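Local coordinates for protein leucine--trna ligase (Agrobacterium radiobacter, PDB 5AH5) that probably catalyses the ATP-dependent joining of leucine to its cognate tRNA, as a class I aminoacyl-tRNA synthetase with an editing domain, at residues G253-I257 against R316-Y320; G459-S463 against D483-M487. All blocks are in the same frame, centred on the assembly; numbering follows the deposited sequence.

Contact 1. Residues G253-I257 against R316-Y320; sequences GCTFI and RVPLY
With its CG2 anti to the backbone N, Ile257 sets that methyl against CD1 of Leu319, whose CG is likewise anti to its own N (chi1 -175°) and carries CD1 back to meet it. The two side chains pass each other at a slant on one face of the sheet, and Ile257 CG2 to Leu319 CD1 is 3.5 Å, tighter than usual for two methyls. Beneath them runs a parallel bridge. Ile257 N donates a hydrogen bond to Pro318 O at 3.0 Å, nearly straight at 160°, while Tyr320 N reaches Ile257 O over 3.0 Å in a weak bond bent to 128°. That same Ile257 O also lies near the plane of the Tyr320 ring, at its edge.

Upstream of Ile257 the chain is not in a bridge with its partner, and contact passes to side chains and carbonyls. Val317 CG1 presses on Phe256 CA at 3.5 Å. Pro318 lays its ring beside the irregular chain just before Ile257: Pro318 CD sits 3.1 Å from Thr255 O, and Pro318 CG is 3.8 Å from Phe256 CB. The Phe256 ring itself leads away from the strand and meets Phe347, which the Tyr320 ring also touches, so one aromatic joins the two segments indirectly. Leu319 O is taken up by Thr304 OG1 of the neighbouring strand 301-310.

Main-chain bonds at a single residue therefore set the register of strand 257-259 against strand 315-322 in the editing domain, and aliphatic and proline carbons fill in around them; no charged group takes part in the join.

Contact 2. Residues G459-S463 against D483-M487; sequences GSPLS and DPDTM
Leu462 lays its CD1 against the CG2 methyl of Thr486, 3.6 Å away, the two side chains crossing at about a right angle, while its CB leans on the carbonyl oxygen of Pro484. That oxygen is the polar centre of the contact. Ser460 OG donates to Pro484 O at 2.8 Å, coming from above the carbonyl plane, 41° out of it, and not along a lone pair. A water donates to the same Pro484 O at 2.9 Å and accepts from Leu462 N at 3.1 Å, so Pro484 O is gripped directly and through solvent by neighbouring parts of one turn.

Ser460 can do this because its OG sits between its own N and carbonyl carbon (chi1 85°), where Ser460 OG also accepts from Ser463 N at 3.1 Å, with the N-H pointing almost straight at it (164°). Ser463 OG returns the favour, donating to Ser460 O at 2.7 Å on a lone pair in the carbonyl plane. Ser463 CB meanwhile touches Pro484 CB at 3.8 Å, bringing the proline ring up against the turn.

Within 483-487, Asp483 OD1 accepts from Asp485 N at 2.9 Å on its anti side, and the other oxygen of Asp483 is held by His431 and Trp189; Asp485 OD2 goes to Gln420, and Thr486 OG1 to Arg421 O.

An ST motif at Ser460 thus faces an Asx turn at Asp483, two side-chain-braced turns packing within the zinc-bearing module of this class I synthetase but away from the metal itself.

Overall arrangement
From the N terminus, the chain first builds part of the class I synthetase body, then passes into the inserted editing domain, where contact 1 closes a loop of 58 residues that includes helix 277-287 and strand 301-310. It joins the chain entering strand 257-259 to strand 315-322. The chain returns to the synthetase part, where contact 2 closes a shorter loop of 19 residues, joining the loop before helix 466-469 to the chain leading into strand 486-487. That loop carries Cys473 and Cys476, which bind the zinc ion together with Cys432 and Cys435. The two loops follow in series, neither crossing nor enclosing one another, with centres about 45 Å apart and nearest atoms about 32 Å apart.

Contact 1. Residues G253-I257 against R316-Y320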
loop_
_atom_site.group_PDB
_atom_site.type_symbol
_atom_site.label_atom_id
_atom_site.label_comp_id
_atom_site.label_asym_id
_atom_site.label_seq_id
_atom_site.Cartn_x
_atom_site.Cartn_y
_atom_site.Cartn_z
ATOM N N GLY B 253 18.753 -13.454 41.787
ATOM C CA GLY B 253 17.596 -14.299 42.028
ATOM C C GLY B 253 17.431 -15.503 41.115
ATOM O O GLY B 253 16.462 -16.240 41.285
ATOM N N CYS B 254 18.338 -15.730 40.156
ATOM C CA CYS B 254 18.147 -16.817 39.182
ATOM C C CYS B 254 18.465 -18.192 39.769
ATOM O O CYS B 254 19.602 -18.467 40.150
ATOM C CB CYS B 254 18.908 -16.565 37.858
ATOM S SG CYS B 254 20.708 -16.790 37.806
ATOM N N THR B 255 17.436 -19.033 39.873
ATOM C CA THR B 255 17.604 -20.444 40.250
ATOM C C THR B 255 18.182 -21.291 39.091
ATOM O O THR B 255 18.790 -22.334 39.345
ATOM C CB THR B 255 16.274 -21.082 40.766
ATOM O OG1 THR B 255 15.150 -20.381 40.213
ATOM C CG2 THR B 255 16.181 -21.051 42.311
ATOM N N PHE B 256 18.000 -20.854 37.836
ATOM C CA PHE B 256 18.437 -21.641 36.663
ATOM C C PHE B 256 18.655 -20.843 35.358
ATOM O O PHE B 256 18.498 -19.618 35.311
ATOM C CB PHE B 256 17.494 -22.855 36.437
ATOM C CG PHE B 256 16.099 -22.496 36.001
ATOM C CD1 PHE B 256 15.093 -22.290 36.942
ATOM C CD2 PHE B 256 15.777 -22.405 34.652
ATOM C CE1 PHE B 256 13.798 -21.974 36.546
ATOM C CE2 PHE B 256 14.488 -22.088 34.249
ATOM C CZ PHE B 256 13.497 -21.870 35.198
ATOM N N ILE B 257 19.094 -21.571 34.331
ATOM C CA ILE B 257 19.168 -21.119 32.944
ATOM C C ILE B 257 18.428 -22.158 32.105
ATOM O O ILE B 257 18.466 -23.348 32.424
ATOM C CB ILE B 257 20.640 -21.023 32.471
ATOM C CG1 ILE B 257 21.426 -20.010 33.322
ATOM C CG2 ILE B 257 20.746 -20.663 30.993
ATOM C CD1 ILE B 257 20.941 -18.573 33.253
ATOM N N ARG B 316 27.529 -21.194 40.975
ATOM C CA ARG B 316 27.055 -22.159 39.955
ATOM C C ARG B 316 25.532 -22.374 39.895
ATOM O O ARG B 316 24.848 -22.375 40.924
ATOM C CB ARG B 316 27.740 -23.516 40.148
ATOM C CG ARG B 316 29.263 -23.463 40.177
ATOM C CD ARG B 316 29.855 -24.855 40.014
ATOM N NE ARG B 316 31.050 -25.054 40.837
ATOM C CZ ARG B 316 31.532 -26.237 41.235
ATOM N NH1 ARG B 316 30.939 -27.385 40.897
ATOM N NH2 ARG B 316 32.626 -26.275 41.992
ATOM N N VAL B 317 25.037 -22.602 38.670
ATOM C CA VAL B 317 23.598 -22.601 38.339
ATOM C C VAL B 317 23.263 -23.765 37.368
ATOM O O VAL B 317 24.080 -24.085 36.490
ATOM C CB VAL B 317 23.190 -21.259 37.666
ATOM C CG1 VAL B 317 21.689 -21.051 37.750
ATOM C CG2 VAL B 317 23.924 -20.061 38.276
ATOM N N PRO B 318 22.070 -24.403 37.515
ATOM C CA PRO B 318 21.697 -25.503 36.602
ATOM C C PRO B 318 21.278 -25.064 35.182
ATOM O O PRO B 318 20.612 -24.040 35.030
ATOM C CB PRO B 318 20.521 -26.182 37.332
ATOM C CG PRO B 318 19.956 -25.137 38.235
ATOM C CD PRO B 318 21.131 -24.301 38.654
ATOM N N LEU B 319 21.658 -25.847 34.164
ATOM C CA LEU B 319 21.295 -25.583 32.757
ATOM C C LEU B 319 20.265 -26.601 32.250
ATOM O O LEU B 319 20.349 -27.789 32.552
ATOM C CB LEU B 319 22.546 -25.597 31.864
ATOM C CG LEU B 319 22.424 -25.231 30.371
ATOM C CD1 LEU B 319 21.901 -23.818 30.182
ATOM C CD2 LEU B 319 23.763 -25.372 29.655
ATOM N N TYR B 320 19.301 -26.113 31.469
ATOM C CA TYR B 320 18.184 -26.905 30.933
ATOM C C TYR B 320 17.969 -26.597 29.430
ATOM O O TYR B 320 18.649 -25.736 28.849
ATOM C CB TYR B 320 16.898 -26.594 31.724
ATOM C CG TYR B 320 16.762 -27.286 33.081
ATOM C CD1 TYR B 320 17.512 -26.868 34.197
ATOM C CD2 TYR B 320 15.843 -28.338 33.264
ATOM C CE1 TYR B 320 17.371 -27.495 35.435
ATOM C CE2 TYR B 320 15.690 -28.966 34.498
ATOM C CZ TYR B 320 16.455 -28.543 35.577
ATOM O OH TYR B 320 16.303 -29.161 36.793
#

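Contact 2. Residues G459-S463 against D483-M487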
loop_
_atom_site.group_PDB
_atom_site.type_symbol
_atom_site.label_atom_id
_atom_site.label_comp_id
_atom_site.label_asym_id
_atom_site.label_seq_id
_atom_site.Cartn_x
_atom_site.Cartn_y
_atom_site.Cartn_z
ATOM N N GLY B 459 13.712 -33.035 -4.825
ATOM C CA GLY B 459 14.175 -31.656 -4.737
ATOM C C GLY B 459 13.246 -30.624 -5.354
ATOM O O GLY B 459 12.034 -30.846 -5.540
ATOM N N SER B 460 13.837 -29.497 -5.707
ATOM C CA SER B 460 13.062 -28.410 -6.333
ATOM C C SER B 460 12.719 -28.772 -7.773
ATOM O O SER B 460 13.428 -29.540 -8.369
ATOM C CB SER B 460 13.891 -27.133 -6.371
ATOM O OG SER B 460 14.723 -27.159 -7.536
ATOM N N PRO B 461 11.690 -28.136 -8.365
ATOM C CA PRO B 461 11.348 -28.474 -9.740
ATOM C C PRO B 461 12.504 -28.243 -10.742
ATOM O O PRO B 461 12.649 -29.043 -11.686
ATOM C CB PRO B 461 10.157 -27.579 -10.040
ATOM C CG PRO B 461 9.521 -27.307 -8.716
ATOM C CD PRO B 461 10.606 -27.377 -7.688
ATOM N N LEU B 462 13.316 -27.200 -10.545
ATOM C CA LEU B 462 14.385 -26.943 -11.543
ATOM C C LEU B 462 15.490 -27.959 -11.418
ATOM O O LEU B 462 16.086 -28.299 -12.406
ATOM C CB LEU B 462 14.978 -25.552 -11.435
ATOM C CG LEU B 462 14.050 -24.430 -11.904
ATOM C CD1 LEU B 462 14.570 -23.079 -11.401
ATOM C CD2 LEU B 462 13.920 -24.478 -13.404
ATOM N N SER B 463 15.769 -28.410 -10.187
ATOM C CA SER B 463 16.760 -29.416 -9.921
ATOM C C SER B 463 16.560 -30.737 -10.687
ATOM O O SER B 463 17.478 -31.476 -10.802
ATOM C CB SER B 463 16.842 -29.741 -8.411
ATOM O OG SER B 463 15.838 -30.674 -8.105
ATOM N N ASP B 483 21.954 -22.673 -9.455
ATOM C CA ASP B 483 21.125 -22.688 -8.266
ATOM C C ASP B 483 19.775 -23.292 -8.641
ATOM O O ASP B 483 19.213 -22.897 -9.642
ATOM C CB ASP B 483 20.950 -21.273 -7.698
ATOM C CG ASP B 483 20.375 -21.307 -6.301
ATOM O OD1 ASP B 483 19.175 -21.598 -6.130
ATOM O OD2 ASP B 483 21.168 -21.156 -5.362
ATOM N N PRO B 484 19.281 -24.291 -7.872
ATOM C CA PRO B 484 18.008 -24.920 -8.221
ATOM C C PRO B 484 16.714 -24.123 -7.843
ATOM O O PRO B 484 15.601 -24.597 -8.163
ATOM C CB PRO B 484 18.065 -26.224 -7.435
ATOM C CG PRO B 484 18.833 -25.866 -6.174
ATOM C CD PRO B 484 19.838 -24.849 -6.616
ATOM N N ASP B 485 16.865 -22.973 -7.181
ATOM C CA ASP B 485 15.721 -22.218 -6.581
ATOM C C ASP B 485 15.468 -20.910 -7.309
ATOM O O ASP B 485 16.360 -20.411 -8.059
ATOM C CB ASP B 485 15.968 -21.947 -5.101
ATOM C CG ASP B 485 15.960 -23.232 -4.261
ATOM O OD1 ASP B 485 15.450 -24.259 -4.769
ATOM O OD2 ASP B 485 16.442 -23.218 -3.110
ATOM N N THR B 486 14.243 -20.392 -7.114
ATOM C CA THR B 486 13.798 -19.167 -7.730
ATOM C C THR B 486 13.542 -18.078 -6.681
ATOM O O THR B 486 13.472 -18.341 -5.458
ATOM C CB THR B 486 12.634 -19.385 -8.664
ATOM O OG1 THR B 486 11.497 -19.939 -7.981
ATOM C CG2 THR B 486 13.050 -20.263 -9.820
ATOM N N MET B 487 13.415 -16.857 -7.150
ATOM C CA MET B 487 13.177 -15.759 -6.238
ATOM C C MET B 487 11.688 -15.660 -5.881
ATOM O O MET B 487 10.791 -15.754 -6.715
ATOM C CB MET B 487 13.678 -14.450 -6.852
ATOM C CG MET B 487 15.165 -14.448 -7.147
ATOM S SD MET B 487 15.732 -12.842 -7.691
ATOM C CE MET B 487 17.170 -13.221 -8.726
HETATM O O HOH W 1 12.784 -24.720 -8.700
#